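Guanylate kinase (Coxiella burnetii, PDB 3TR0) catalyses the ATP-dependent phosphorylation of GMP to GDP, a step thought to recycle GMP. Local coordinates at residues 83-88 against 102-107; 91-94 against 99-102; 11-16 against 107-112; 118-123 against 185-190. One frame throughout, in Å; residues are numbered along the deposited sequence.

Contact 1. Residues 83-88 against 102-107; sequences YGTEKD and LEIDWQ. With 5GP (guanosine-5'-monophosphate), chain D.
Thr-85 and Leu-102 bring their backbones closest here, with CA atoms 7.9 Å apart, too far for strand pairing: strand 81-86 belongs to the mixed sheet and strand 99-103 to the parallel sheet of the P-loop kinase fold. Between them lies the GMP site of guanylate kinase, so direct protein contact is slight. Thr-85 CG2 meets Leu-102 CD2 at 3.8 Å, the two side chains crossing at about a right angle. Thr-85 suits this border because its methyl joins the apolar side while OG1 hydrogen-bonds to Glu-74, a residue that also binds the nucleotide.

Both faces of the guanine are covered, one by Ile-104 and the other by Tyr-83. Ile-104 presses CG2 to 3.3 Å from N1 of GMP, and Tyr-83 brings CB to 3.4 Å from C5 on the other side; a branched aliphatic group and a methylene leave the base rim available for polar recognition. With CG anti to the carbonyl carbon (chi1 -56°), the tyrosine ring runs along the nucleotide from base to phosphate. The ribose O4' sits over the centre of one ring face, and Tyr-83 OH donates to the phosphate oxygen O2P of GMP at 2.6 Å.

Asp-105 reads the exocyclic amine that distinguishes guanine: N2 of GMP donates to OD1 at 3.0 Å in a nearly straight bond (168°). The same oxygen caps the helix starting at Trp-106 by accepting from Gly-108 N. The carboxylate's rotation is probably fixed by these bonds together with a third, in which Asp-105 OD2 receives Gln-107 NE2 at 2.8 Å on its syn lone pair, in the plane of the glutamine amide.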
loop_
_atom_site.group_PDB
_atom_site.type_symbol
_atom_site.label_atom_id
_atom_site.label_comp_id
_atom_site.label_asym_id
_atom_site.label_seq_id
_atom_site.Cartn_x
_atom_site.Cartn_y
_atom_site.Cartn_z
ATOM N N TYR A 83 25.115 -8.588 -13.895
ATOM C CA TYR A 83 23.788 -9.120 -13.619
ATOM C C TYR A 83 22.761 -8.372 -14.468
ATOM O O TYR A 83 22.870 -7.161 -14.669
ATOM C CB TYR A 83 23.424 -8.904 -12.147
ATOM C CG TYR A 83 24.395 -9.480 -11.141
ATOM C CD1 TYR A 83 24.070 -10.614 -10.410
ATOM C CD2 TYR A 83 25.619 -8.873 -10.899
ATOM C CE1 TYR A 83 24.943 -11.137 -9.478
ATOM C CE2 TYR A 83 26.502 -9.390 -9.973
ATOM C CZ TYR A 83 26.157 -10.521 -9.264
ATOM O OH TYR A 83 27.029 -11.042 -8.335
ATOM N N GLY A 84 21.745 -9.079 -14.946
ATOM C CA GLY A 84 20.715 -8.434 -15.736
ATOM C C GLY A 84 19.379 -9.146 -15.726
ATOM O O GLY A 84 19.303 -10.344 -15.454
ATOM N N THR A 85 18.325 -8.395 -16.026
ATOM C CA THR A 85 16.977 -8.936 -16.111
ATOM C C THR A 85 16.585 -9.112 -17.571
ATOM O O THR A 85 16.435 -8.133 -18.301
ATOM C CB THR A 85 15.950 -7.995 -15.442
ATOM O OG1 THR A 85 16.250 -7.871 -14.048
ATOM C CG2 THR A 85 14.540 -8.540 -15.600
ATOM N N GLU A 86 16.422 -10.359 -17.997
ATOM C CA GLU A 86 16.013 -10.639 -19.369
ATOM C C GLU A 86 14.633 -10.029 -19.609
ATOM O O GLU A 86 13.685 -10.275 -18.856
ATOM C CB GLU A 86 16.027 -12.145 -19.639
ATOM C CG GLU A 86 16.015 -12.528 -21.117
ATOM C CD GLU A 86 14.617 -12.602 -21.682
ATOM O OE1 GLU A 86 13.730 -13.143 -20.990
ATOM O OE2 GLU A 86 14.398 -12.118 -22.812
ATOM N N LYS A 87 14.534 -9.215 -20.654
ATOM C CA LYS A 87 13.352 -8.390 -20.880
ATOM C C LYS A 87 12.103 -9.174 -21.279
ATOM O O LYS A 87 11.008 -8.906 -20.788
ATOM C CB LYS A 87 13.641 -7.334 -21.950
ATOM C CG LYS A 87 12.462 -6.414 -22.226
ATOM C CD LYS A 87 12.658 -5.627 -23.506
ATOM C CE LYS A 87 12.769 -6.554 -24.704
ATOM N NZ LYS A 87 12.944 -5.804 -25.979
ATOM N N ASP A 88 12.262 -10.132 -22.186
ATOM C CA ASP A 88 11.100 -10.791 -22.767
ATOM C C ASP A 88 10.305 -11.605 -21.752
ATOM O O ASP A 88 9.071 -11.603 -21.772
ATOM C CB ASP A 88 11.498 -11.657 -23.963
ATOM C CG ASP A 88 10.330 -11.947 -24.876
ATOM O OD1 ASP A 88 9.792 -10.989 -25.471
ATOM O OD2 ASP A 88 9.941 -13.124 -24.992
ATOM N N LEU A 102 11.405 -8.297 -8.966
ATOM C CA LEU A 102 12.768 -8.105 -9.448
ATOM C C LEU A 102 13.713 -7.928 -8.266
ATOM O O LEU A 102 13.674 -6.910 -7.573
ATOM C CB LEU A 102 12.847 -6.887 -10.372
ATOM C CG LEU A 102 11.959 -6.899 -11.626
ATOM C CD1 LEU A 102 12.006 -5.552 -12.336
ATOM C CD2 LEU A 102 12.382 -8.009 -12.557
ATOM N N GLU A 103 14.552 -8.930 -8.027
ATOM C CA GLU A 103 15.558 -8.833 -6.978
ATOM C C GLU A 103 16.806 -8.247 -7.604
ATOM O O GLU A 103 17.648 -8.982 -8.116
ATOM C CB GLU A 103 15.878 -10.211 -6.410
ATOM C CG GLU A 103 14.708 -10.925 -5.775
ATOM C CD GLU A 103 15.086 -12.313 -5.291
ATOM O OE1 GLU A 103 15.376 -13.181 -6.141
ATOM O OE2 GLU A 103 15.104 -12.533 -4.063
ATOM N N ILE A 104 16.907 -6.923 -7.590
ATOM C CA ILE A 104 17.984 -6.232 -8.284
ATOM C C ILE A 104 18.579 -5.147 -7.399
ATOM O O ILE A 104 17.973 -4.761 -6.404
ATOM C CB ILE A 104 17.491 -5.611 -9.603
ATOM C CG1 ILE A 104 16.339 -4.640 -9.343
ATOM C CG2 ILE A 104 17.040 -6.703 -10.573
ATOM C CD1 ILE A 104 15.781 -3.997 -10.600
ATOM N N ASP A 105 19.767 -4.660 -7.753
ATOM C CA ASP A 105 20.445 -3.670 -6.921
ATOM C C ASP A 105 19.915 -2.273 -7.199
ATOM O O ASP A 105 18.986 -2.101 -7.991
ATOM C CB ASP A 105 21.969 -3.717 -7.106
ATOM C CG ASP A 105 22.441 -2.949 -8.327
ATOM O OD1 ASP A 105 21.726 -2.941 -9.341
ATOM O OD2 ASP A 105 23.539 -2.351 -8.271
ATOM N N TRP A 106 20.501 -1.275 -6.546
ATOM C CA TRP A 106 19.999 0.096 -6.658
ATOM C C TRP A 106 20.161 0.665 -8.065
ATOM O O TRP A 106 19.346 1.479 -8.505
ATOM C CB TRP A 106 20.644 1.019 -5.615
ATOM C CG TRP A 106 22.120 1.255 -5.813
ATOM C CD1 TRP A 106 23.146 0.602 -5.195
ATOM C CD2 TRP A 106 22.725 2.219 -6.684
ATOM N NE1 TRP A 106 24.355 1.095 -5.630
ATOM C CE2 TRP A 106 24.123 2.087 -6.547
ATOM C CE3 TRP A 106 22.223 3.176 -7.572
ATOM C CZ2 TRP A 106 25.020 2.880 -7.258
ATOM C CZ3 TRP A 106 23.118 3.960 -8.279
ATOM C CH2 TRP A 106 24.500 3.807 -8.117
ATOM N N GLN A 107 21.210 0.237 -8.767
ATOM C CA GLN A 107 21.441 0.674 -10.139
ATOM C C GLN A 107 20.342 0.160 -11.052
ATOM O O GLN A 107 19.812 0.898 -11.877
ATOM C CB GLN A 107 22.791 0.172 -10.652
ATOM C CG GLN A 107 23.977 0.594 -9.809
ATOM C CD GLN A 107 25.271 -0.022 -10.296
ATOM O OE1 GLN A 107 26.028 0.604 -11.033
ATOM N NE2 GLN A 107 25.529 -1.258 -9.887
HETATM P P 5GP D . 24.774 -12.394 -5.549
HETATM O O1P 5GP D . 23.837 -13.558 -5.756
HETATM O O2P 5GP D . 26.060 -12.368 -6.332
HETATM O O3P 5GP D . 25.062 -12.268 -4.071
HETATM O "O5'" 5GP D . 23.982 -11.034 -5.782
HETATM C "C5'" 5GP D . 24.668 -9.800 -5.898
HETATM C "C4'" 5GP D . 23.704 -8.647 -5.989
HETATM O "O4'" 5GP D . 23.454 -8.336 -7.374
HETATM C "C3'" 5GP D . 22.317 -8.905 -5.423
HETATM O "O3'" 5GP D . 22.261 -8.765 -4.015
HETATM C "C2'" 5GP D . 21.447 -7.899 -6.168
HETATM O "O2'" 5GP D . 21.482 -6.637 -5.518
HETATM C "C1'" 5GP D . 22.176 -7.765 -7.510
HETATM N N9 5GP D . 21.469 -8.447 -8.608
HETATM C C8 5GP D . 21.157 -9.742 -8.748
HETATM N N7 5GP D . 20.524 -9.905 -9.938
HETATM C C5 5GP D . 20.450 -8.690 -10.533
HETATM C C6 5GP D . 19.930 -8.215 -11.732
HETATM O O6 5GP D . 19.364 -8.988 -12.544
HETATM N N1 5GP D . 20.037 -6.911 -12.016
HETATM C C2 5GP D . 20.629 -6.055 -11.172
HETATM N N2 5GP D . 20.729 -4.738 -11.471
HETATM N N3 5GP D . 21.139 -6.485 -10.004
HETATM C C4 5GP D . 21.059 -7.793 -9.683
#

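Contact 2. Residues 91-94 against 99-102; sequences LRQL and DVLL
Gln-93 and Val-100 meet at about a right angle, the glutamine stem lying across one methyl of the valine. Val-100 CG2 comes to 3.5 Å from Gln-93 CB and is also within touch of CG, so the contact is made by the aliphatic base of a polar side chain. The valine turns this methyl toward the helix by setting CG2 anti to its own carbonyl carbon, with CG1 anti to the backbone N (chi1 173°). Compact and beta-branched, valine suits a strand position that must face a helix at short range.

Gln-93 then bends at chi2 (-49°), which swings its amide away from the valine. There OE1 makes a weak hydrogen bond with Arg-98 of the connection to the strand, and NE2 a weak one with the carbonyl of Trp-89 in its own helix. A glutamine thus offers methylenes to the apolar side and hydrogen-bonding groups beyond them.

Leu-94 adds a looser apolar touch, its CD2 lying 4.3 Å from Val-100 CG2. The same Val-100 methyl therefore serves two successive helix residues.

Helix 87-95 and strand 99-103, joined by a short connection, form an alpha-beta unit, the helix packed on one side of the parallel sheet of the P-loop kinase fold. Their backbones are nearest at Leu-94 and Asp-99, whose CA atoms are 6.1 Å apart. Leu-94 continues onto Leu-9 of strand 9-13, while Leu-101 points to the other side of the sheet, where helix 20-30 receives it.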
loop_
_atom_site.group_PDB
_atom_site.type_symbol
_atom_site.label_atom_id
_atom_site.label_comp_id
_atom_site.label_asym_id
_atom_site.label_seq_id
_atom_site.Cartn_x
_atom_site.Cartn_y
_atom_site.Cartn_z
ATOM N N LEU A 91 8.035 -9.268 -19.692
ATOM C CA LEU A 91 6.893 -8.763 -20.443
ATOM C C LEU A 91 5.843 -9.844 -20.705
ATOM O O LEU A 91 4.651 -9.556 -20.722
ATOM C CB LEU A 91 7.344 -8.101 -21.747
ATOM C CG LEU A 91 8.283 -6.909 -21.558
ATOM C CD1 LEU A 91 8.571 -6.234 -22.892
ATOM C CD2 LEU A 91 7.691 -5.911 -20.564
ATOM N N ARG A 92 6.280 -11.085 -20.910
ATOM C CA ARG A 92 5.335 -12.192 -21.045
ATOM C C ARG A 92 4.484 -12.367 -19.786
ATOM O O ARG A 92 3.272 -12.596 -19.872
ATOM C CB ARG A 92 6.052 -13.499 -21.381
ATOM C CG ARG A 92 6.660 -13.525 -22.766
ATOM C CD ARG A 92 6.835 -14.952 -23.269
ATOM N NE ARG A 92 7.636 -15.787 -22.374
ATOM C CZ ARG A 92 8.965 -15.811 -22.360
ATOM N NH1 ARG A 92 9.654 -15.031 -23.180
ATOM N NH2 ARG A 92 9.609 -16.610 -21.520
ATOM N N GLN A 93 5.122 -12.256 -18.624
ATOM C CA GLN A 93 4.425 -12.376 -17.346
ATOM C C GLN A 93 3.405 -11.263 -17.159
ATOM O O GLN A 93 2.265 -11.514 -16.763
ATOM C CB GLN A 93 5.419 -12.357 -16.180
ATOM C CG GLN A 93 6.526 -13.384 -16.293
ATOM C CD GLN A 93 6.009 -14.771 -16.613
ATOM O OE1 GLN A 93 5.062 -15.251 -15.994
ATOM N NE2 GLN A 93 6.630 -15.424 -17.591
ATOM N N LEU A 94 3.822 -10.032 -17.436
ATOM C CA LEU A 94 2.917 -8.888 -17.325
ATOM C C LEU A 94 1.715 -9.059 -18.250
ATOM O O LEU A 94 0.574 -8.787 -17.864
ATOM C CB LEU A 94 3.655 -7.591 -17.654
ATOM C CG LEU A 94 4.766 -7.200 -16.680
ATOM C CD1 LEU A 94 5.448 -5.917 -17.135
ATOM C CD2 LEU A 94 4.218 -7.052 -15.263
ATOM N N ASP A 99 2.110 -10.270 -11.739
ATOM C CA ASP A 99 3.093 -9.327 -11.231
ATOM C C ASP A 99 4.460 -9.988 -11.243
ATOM O O ASP A 99 4.565 -11.213 -11.211
ATOM C CB ASP A 99 2.723 -8.877 -9.818
ATOM C CG ASP A 99 1.371 -8.199 -9.772
ATOM O OD1 ASP A 99 1.241 -7.116 -10.380
ATOM O OD2 ASP A 99 0.441 -8.753 -9.146
ATOM N N VAL A 100 5.507 -9.179 -11.308
ATOM C CA VAL A 100 6.857 -9.718 -11.368
ATOM C C VAL A 100 7.710 -9.117 -10.272
ATOM O O VAL A 100 7.712 -7.904 -10.071
ATOM C CB VAL A 100 7.523 -9.435 -12.717
ATOM C CG1 VAL A 100 8.996 -9.852 -12.678
ATOM C CG2 VAL A 100 6.785 -10.170 -13.839
ATOM N N LEU A 101 8.428 -9.979 -9.565
ATOM C CA LEU A 101 9.374 -9.541 -8.551
ATOM C C LEU A 101 10.763 -9.444 -9.152
ATOM O O LEU A 101 11.239 -10.388 -9.783
ATOM C CB LEU A 101 9.383 -10.523 -7.385
ATOM C CG LEU A 101 8.149 -10.436 -6.490
ATOM C CD1 LEU A 101 7.921 -11.737 -5.752
ATOM C CD2 LEU A 101 8.304 -9.280 -5.522
ATOM N N LEU A 102 11.405 -8.297 -8.966
ATOM C CA LEU A 102 12.768 -8.105 -9.448
ATOM C C LEU A 102 13.713 -7.928 -8.266
ATOM O O LEU A 102 13.674 -6.910 -7.573
ATOM C CB LEU A 102 12.847 -6.887 -10.372
ATOM C CG LEU A 102 11.959 -6.899 -11.626
ATOM C CD1 LEU A 102 12.006 -5.552 -12.336
ATOM C CD2 LEU A 102 12.382 -8.009 -12.557
#

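Contact 3. Residues 11-16 against 107-112; sequences IISAPS and QGARQI
Ile-11 and Ala-109 stand opposite each other where strand 11-13 and helix 107-112 run nearly antiparallel, at 161°, their axes 9.2 Å apart at closest approach. This is the packing of a beta-alpha-beta crossover: helix 106-115 links strand 99-103 to strand 120-125 and lies over strand 9-13, which sits between them in the parallel sheet.

Ile-11 takes part in both apolar contacts by dividing its two branches. Ile-11 CG2 lies 3.9 Å from Ala-109 CB, while the longer arm reaches one helical turn further. There Ile-11 CD1 lies 3.7 Å from Ile-112 CG2 and equally near CB. The two isoleucine side chains lie alongside one another, pointing opposite ways, so their flanks touch rather than their ends alone. Ile-112 directs CG2 at the strand by holding it anti to the backbone N, with CG1 beside that N (chi1 -62°).

Alanine suits the middle of the face because its small side chain lets the backbones approach to 6.6 Å between CA of Ile-11 and CA of Ala-109. Ser-13 OG is more distant, 4.4 Å from Ala-109 CB, and is hydrogen-bonded to the carbonyl of Ile-104.

The chain beyond Ser-13 enters the predicted ATP-binding loop, and Gly-108 lines the GMP pocket. Between these two sites, strand and helix are held by van der Waals and hydrophobic packing of buried side chains, which depends on close fit and not on directed polar bonds.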
loop_
_atom_site.group_PDB
_atom_site.type_symbol
_atom_site.label_atom_id
_atom_site.label_comp_id
_atom_site.label_asym_id
_atom_site.label_seq_id
_atom_site.Cartn_x
_atom_site.Cartn_y
_atom_site.Cartn_z
ATOM N N ILE A 11 10.158 -4.092 -7.276
ATOM C CA ILE A 11 11.608 -4.137 -7.133
ATOM C C ILE A 11 11.948 -4.379 -5.673
ATOM O O ILE A 11 11.447 -3.683 -4.797
ATOM C CB ILE A 11 12.247 -2.808 -7.580
ATOM C CG1 ILE A 11 11.895 -2.508 -9.040
ATOM C CG2 ILE A 11 13.759 -2.845 -7.397
ATOM C CD1 ILE A 11 12.060 -1.052 -9.421
ATOM N N ILE A 12 12.793 -5.373 -5.417
ATOM C CA ILE A 12 13.256 -5.653 -4.066
ATOM C C ILE A 12 14.767 -5.496 -4.016
ATOM O O ILE A 12 15.487 -6.211 -4.715
ATOM C CB ILE A 12 12.932 -7.088 -3.645
ATOM C CG1 ILE A 12 11.503 -7.460 -4.037
ATOM C CG2 ILE A 12 13.142 -7.255 -2.153
ATOM C CD1 ILE A 12 10.453 -6.693 -3.276
ATOM N N SER A 13 15.250 -4.565 -3.198
ATOM C CA SER A 13 16.692 -4.344 -3.071
ATOM C C SER A 13 17.131 -4.421 -1.618
ATOM O O SER A 13 16.357 -4.121 -0.711
ATOM C CB SER A 13 17.097 -2.994 -3.667
ATOM O OG SER A 13 16.679 -2.878 -5.018
ATOM N N ALA A 14 18.379 -4.833 -1.403
ATOM C CA ALA A 14 18.919 -4.961 -0.059
ATOM C C ALA A 14 20.416 -5.229 -0.122
ATOM O O ALA A 14 20.918 -5.740 -1.124
ATOM C CB ALA A 14 18.214 -6.080 0.693
ATOM N N PRO A 15 21.139 -4.873 0.945
ATOM C CA PRO A 15 22.564 -5.208 0.976
ATOM C C PRO A 15 22.719 -6.721 1.059
ATOM O O PRO A 15 21.816 -7.395 1.554
ATOM C CB PRO A 15 23.053 -4.537 2.266
ATOM C CG PRO A 15 21.826 -4.400 3.120
ATOM C CD PRO A 15 20.709 -4.136 2.148
ATOM N N SER A 16 23.832 -7.250 0.564
ATOM C CA SER A 16 24.093 -8.678 0.679
ATOM C C SER A 16 24.084 -9.076 2.151
ATOM O O SER A 16 24.615 -8.358 2.998
ATOM C CB SER A 16 25.434 -9.042 0.028
ATOM O OG SER A 16 25.408 -8.785 -1.366
ATOM N N GLN A 107 21.210 0.237 -8.767
ATOM C CA GLN A 107 21.441 0.674 -10.139
ATOM C C GLN A 107 20.342 0.160 -11.052
ATOM O O GLN A 107 19.812 0.898 -11.877
ATOM C CB GLN A 107 22.791 0.172 -10.652
ATOM C CG GLN A 107 23.977 0.594 -9.809
ATOM C CD GLN A 107 25.271 -0.022 -10.296
ATOM O OE1 GLN A 107 26.028 0.604 -11.033
ATOM N NE2 GLN A 107 25.529 -1.258 -9.887
ATOM N N GLY A 108 20.015 -1.118 -10.910
ATOM C CA GLY A 108 18.943 -1.705 -11.690
ATOM C C GLY A 108 17.609 -1.052 -11.378
ATOM O O GLY A 108 16.789 -0.827 -12.273
ATOM N N ALA A 109 17.391 -0.741 -10.104
ATOM C CA ALA A 109 16.157 -0.088 -9.676
ATOM C C ALA A 109 15.947 1.231 -10.414
ATOM O O ALA A 109 14.856 1.501 -10.917
ATOM C CB ALA A 109 16.172 0.143 -8.173
ATOM N N ARG A 110 16.994 2.052 -10.478
ATOM C CA ARG A 110 16.917 3.323 -11.197
ATOM C C ARG A 110 16.485 3.118 -12.649
ATOM O O ARG A 110 15.688 3.891 -13.179
ATOM C CB ARG A 110 18.254 4.073 -11.141
ATOM C CG ARG A 110 18.647 4.581 -9.759
ATOM C CD ARG A 110 19.884 5.475 -9.837
ATOM N NE ARG A 110 20.233 6.083 -8.557
ATOM C CZ ARG A 110 21.163 7.021 -8.408
ATOM N NH1 ARG A 110 21.839 7.458 -9.463
ATOM N NH2 ARG A 110 21.422 7.524 -7.208
ATOM N N GLN A 111 17.008 2.075 -13.288
ATOM C CA GLN A 111 16.673 1.789 -14.682
ATOM C C GLN A 111 15.208 1.410 -14.838
ATOM O O GLN A 111 14.517 1.905 -15.730
ATOM C CB GLN A 111 17.554 0.665 -15.229
ATOM C CG GLN A 111 19.019 1.034 -15.360
ATOM C CD GLN A 111 19.875 -0.156 -15.726
ATOM O OE1 GLN A 111 19.632 -0.824 -16.731
ATOM N NE2 GLN A 111 20.876 -0.437 -14.902
ATOM N N ILE A 112 14.737 0.527 -13.964
ATOM C CA ILE A 112 13.356 0.065 -14.019
ATOM C C ILE A 112 12.366 1.206 -13.768
ATOM O O ILE A 112 11.349 1.313 -14.454
ATOM C CB ILE A 112 13.108 -1.078 -13.020
ATOM C CG1 ILE A 112 13.988 -2.280 -13.363
ATOM C CG2 ILE A 112 11.643 -1.482 -13.032
ATOM C CD1 ILE A 112 13.692 -2.882 -14.723
#

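Contact 4. Residues 118-123 against 185-190; sequences PALSIF and SAERLQ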
loop_
_atom_site.group_PDB
_atom_site.type_symbol
_atom_site.label_atom_id
_atom_site.label_comp_id
_atom_site.label_asym_id
_atom_site.label_seq_id
_atom_site.Cartn_x
_atom_site.Cartn_y
_atom_site.Cartn_z
ATOM N N PRO A 118 5.005 2.814 -13.144
ATOM C CA PRO A 118 4.143 2.321 -12.061
ATOM C C PRO A 118 4.882 1.434 -11.062
ATOM O O PRO A 118 4.336 1.148 -9.998
ATOM C CB PRO A 118 3.089 1.489 -12.803
ATOM C CG PRO A 118 3.119 1.989 -14.205
ATOM C CD PRO A 118 4.551 2.332 -14.458
ATOM N N ALA A 119 6.095 1.000 -11.405
ATOM C CA ALA A 119 6.856 0.097 -10.541
ATOM C C ALA A 119 6.990 0.585 -9.093
ATOM O O ALA A 119 7.241 1.767 -8.834
ATOM C CB ALA A 119 8.233 -0.165 -11.138
ATOM N N LEU A 120 6.825 -0.339 -8.152
ATOM C CA LEU A 120 7.018 -0.039 -6.738
ATOM C C LEU A 120 8.324 -0.667 -6.278
ATOM O O LEU A 120 8.672 -1.767 -6.705
ATOM C CB LEU A 120 5.854 -0.576 -5.900
ATOM C CG LEU A 120 4.491 0.105 -6.068
ATOM C CD1 LEU A 120 3.503 -0.443 -5.047
ATOM C CD2 LEU A 120 4.618 1.612 -5.931
ATOM N N SER A 121 9.056 0.031 -5.418
ATOM C CA SER A 121 10.330 -0.487 -4.944
ATOM C C SER A 121 10.353 -0.598 -3.419
ATOM O O SER A 121 9.838 0.273 -2.712
ATOM C CB SER A 121 11.497 0.361 -5.474
ATOM O OG SER A 121 11.397 1.707 -5.049
ATOM N N ILE A 122 10.932 -1.693 -2.932
ATOM C CA ILE A 122 10.996 -1.994 -1.506
ATOM C C ILE A 122 12.446 -2.260 -1.117
ATOM O O ILE A 122 13.124 -3.067 -1.758
ATOM C CB ILE A 122 10.194 -3.270 -1.178
ATOM C CG1 ILE A 122 8.760 -3.155 -1.697
ATOM C CG2 ILE A 122 10.240 -3.568 0.319
ATOM C CD1 ILE A 122 7.998 -4.471 -1.696
ATOM N N PHE A 123 12.924 -1.587 -0.076
ATOM C CA PHE A 123 14.280 -1.813 0.407
ATOM C C PHE A 123 14.250 -2.605 1.709
ATOM O O PHE A 123 13.579 -2.219 2.664
ATOM C CB PHE A 123 15.022 -0.487 0.607
ATOM C CG PHE A 123 16.521 -0.633 0.616
ATOM C CD1 PHE A 123 17.258 -0.397 -0.535
ATOM C CD2 PHE A 123 17.187 -1.027 1.762
ATOM C CE1 PHE A 123 18.636 -0.533 -0.538
ATOM C CE2 PHE A 123 18.564 -1.170 1.765
ATOM C CZ PHE A 123 19.286 -0.927 0.611
ATOM N N SER A 185 -0.294 -6.500 -1.758
ATOM C CA SER A 185 -1.751 -6.584 -1.661
ATOM C C SER A 185 -2.409 -5.212 -1.817
ATOM O O SER A 185 -3.451 -5.085 -2.464
ATOM C CB SER A 185 -2.161 -7.226 -0.332
ATOM O OG SER A 185 -1.746 -8.585 -0.270
ATOM N N ALA A 186 -1.802 -4.190 -1.220
ATOM C CA ALA A 186 -2.317 -2.825 -1.324
ATOM C C ALA A 186 -2.208 -2.298 -2.751
ATOM O O ALA A 186 -3.107 -1.615 -3.233
ATOM C CB ALA A 186 -1.585 -1.893 -0.354
ATOM N N GLU A 187 -1.098 -2.599 -3.421
ATOM C CA GLU A 187 -0.922 -2.169 -4.807
ATOM C C GLU A 187 -2.060 -2.701 -5.664
ATOM O O GLU A 187 -2.564 -2.012 -6.552
ATOM C CB GLU A 187 0.418 -2.664 -5.363
ATOM C CG GLU A 187 0.787 -2.081 -6.727
ATOM C CD GLU A 187 0.156 -2.814 -7.902
ATOM O OE1 GLU A 187 -0.437 -3.897 -7.711
ATOM O OE2 GLU A 187 0.255 -2.291 -9.030
ATOM N N ARG A 188 -2.468 -3.932 -5.384
ATOM C CA ARG A 188 -3.487 -4.601 -6.186
ATOM C C ARG A 188 -4.881 -4.059 -5.915
ATOM O O ARG A 188 -5.843 -4.452 -6.574
ATOM C CB ARG A 188 -3.457 -6.105 -5.927
ATOM C CG ARG A 188 -2.198 -6.796 -6.452
ATOM C CD ARG A 188 -2.099 -8.216 -5.922
ATOM N NE ARG A 188 -1.149 -9.022 -6.686
ATOM C CZ ARG A 188 -0.903 -10.306 -6.449
ATOM N NH1 ARG A 188 -1.527 -10.933 -5.461
ATOM N NH2 ARG A 188 -0.027 -10.963 -7.198
ATOM N N LEU A 189 -4.989 -3.177 -4.927
ATOM C CA LEU A 189 -6.265 -2.541 -4.602
ATOM C C LEU A 189 -6.306 -1.098 -5.087
ATOM O O LEU A 189 -7.288 -0.397 -4.869
ATOM C CB LEU A 189 -6.520 -2.574 -3.091
ATOM C CG LEU A 189 -6.632 -3.938 -2.414
ATOM C CD1 LEU A 189 -6.483 -3.815 -0.902
ATOM C CD2 LEU A 189 -7.940 -4.617 -2.765
ATOM N N GLN A 190 -5.232 -0.648 -5.729
ATOM C CA GLN A 190 -5.181 0.708 -6.270
ATOM C C GLN A 190 -6.251 0.911 -7.335
ATOM O O GLN A 190 -6.595 -0.020 -8.061
ATOM C CB GLN A 190 -3.809 0.989 -6.883
ATOM C CG GLN A 190 -2.686 1.065 -5.867
ATOM C CD GLN A 190 -1.340 1.310 -6.510
ATOM O OE1 GLN A 190 -1.231 1.432 -7.733
ATOM N NE2 GLN A 190 -0.304 1.380 -5.689
#
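Glu-187 OE2 accepts a hydrogen bond from Asn-8 ND2, and the same nitrogen is bonded to the carbonyl oxygen of Pro-118, so one amide group ties both segments together. They join strand 120-125 of the parallel P-loop kinase sheet to the C-terminal part of helix 173-187. The polar bridge helps to explain how a glutamate carboxylate is accommodated at a buried position.

The methylenes below the carboxylate of Glu-187 provide an apolar surface. Leu-120 CD1 packs 3.6 Å from Glu-187 CG and 3.8 Å from Glu-187 CB, the two side chains meeting obliquely. Glu-187 first extends with CG anti to the backbone N (chi1 -171°), which sends its methylenes toward the leucine. A bend at chi2 (-84°) then turns the carboxylate to Asn-8. Leucine fits the start of the strand because one of its two methyls can serve this contact while the side chain also touches Phe-10 and Tyr-166 in the neighbouring strands.

Leu-120 CD1 also lies near the side chain of Gln-190, which adds the far border of the patch. Gln-190 occupies the N-cap position before helix 191-197, at the close of a type I beta turn running from Glu-187 to Gln-190. The second subunit lies close by: Ala-186 packs on Ala-186 of that chain, and Leu-189 makes backbone hydrogen bonds to it. Within the turn, Gln-190 N donates to Glu-187 O at 3.1 Å.

The parallel sheet unites all four contacts. Its strands 99-103, 9-13 and 120-125 lie side by side and carry contacts 1 and 2, contact 3, and contact 4 in turn. Contacts 1 and 2 share Leu-102, with centres about 12 Å apart; contact 2 falls wholly between the two segments of contact 3, as does contact 1 apart from the shared Gln-107, whereas contact 4 comes later. Contact 3 is about 8 Å from contact 1, centre to centre, and joins it through helix 106-115, placing the GMP site beside the strand leading to the predicted ATP loop. Contact 4 lies toward the subunit interface, tied to contact 2 by the salt bridge between Asp-99 and Arg-188.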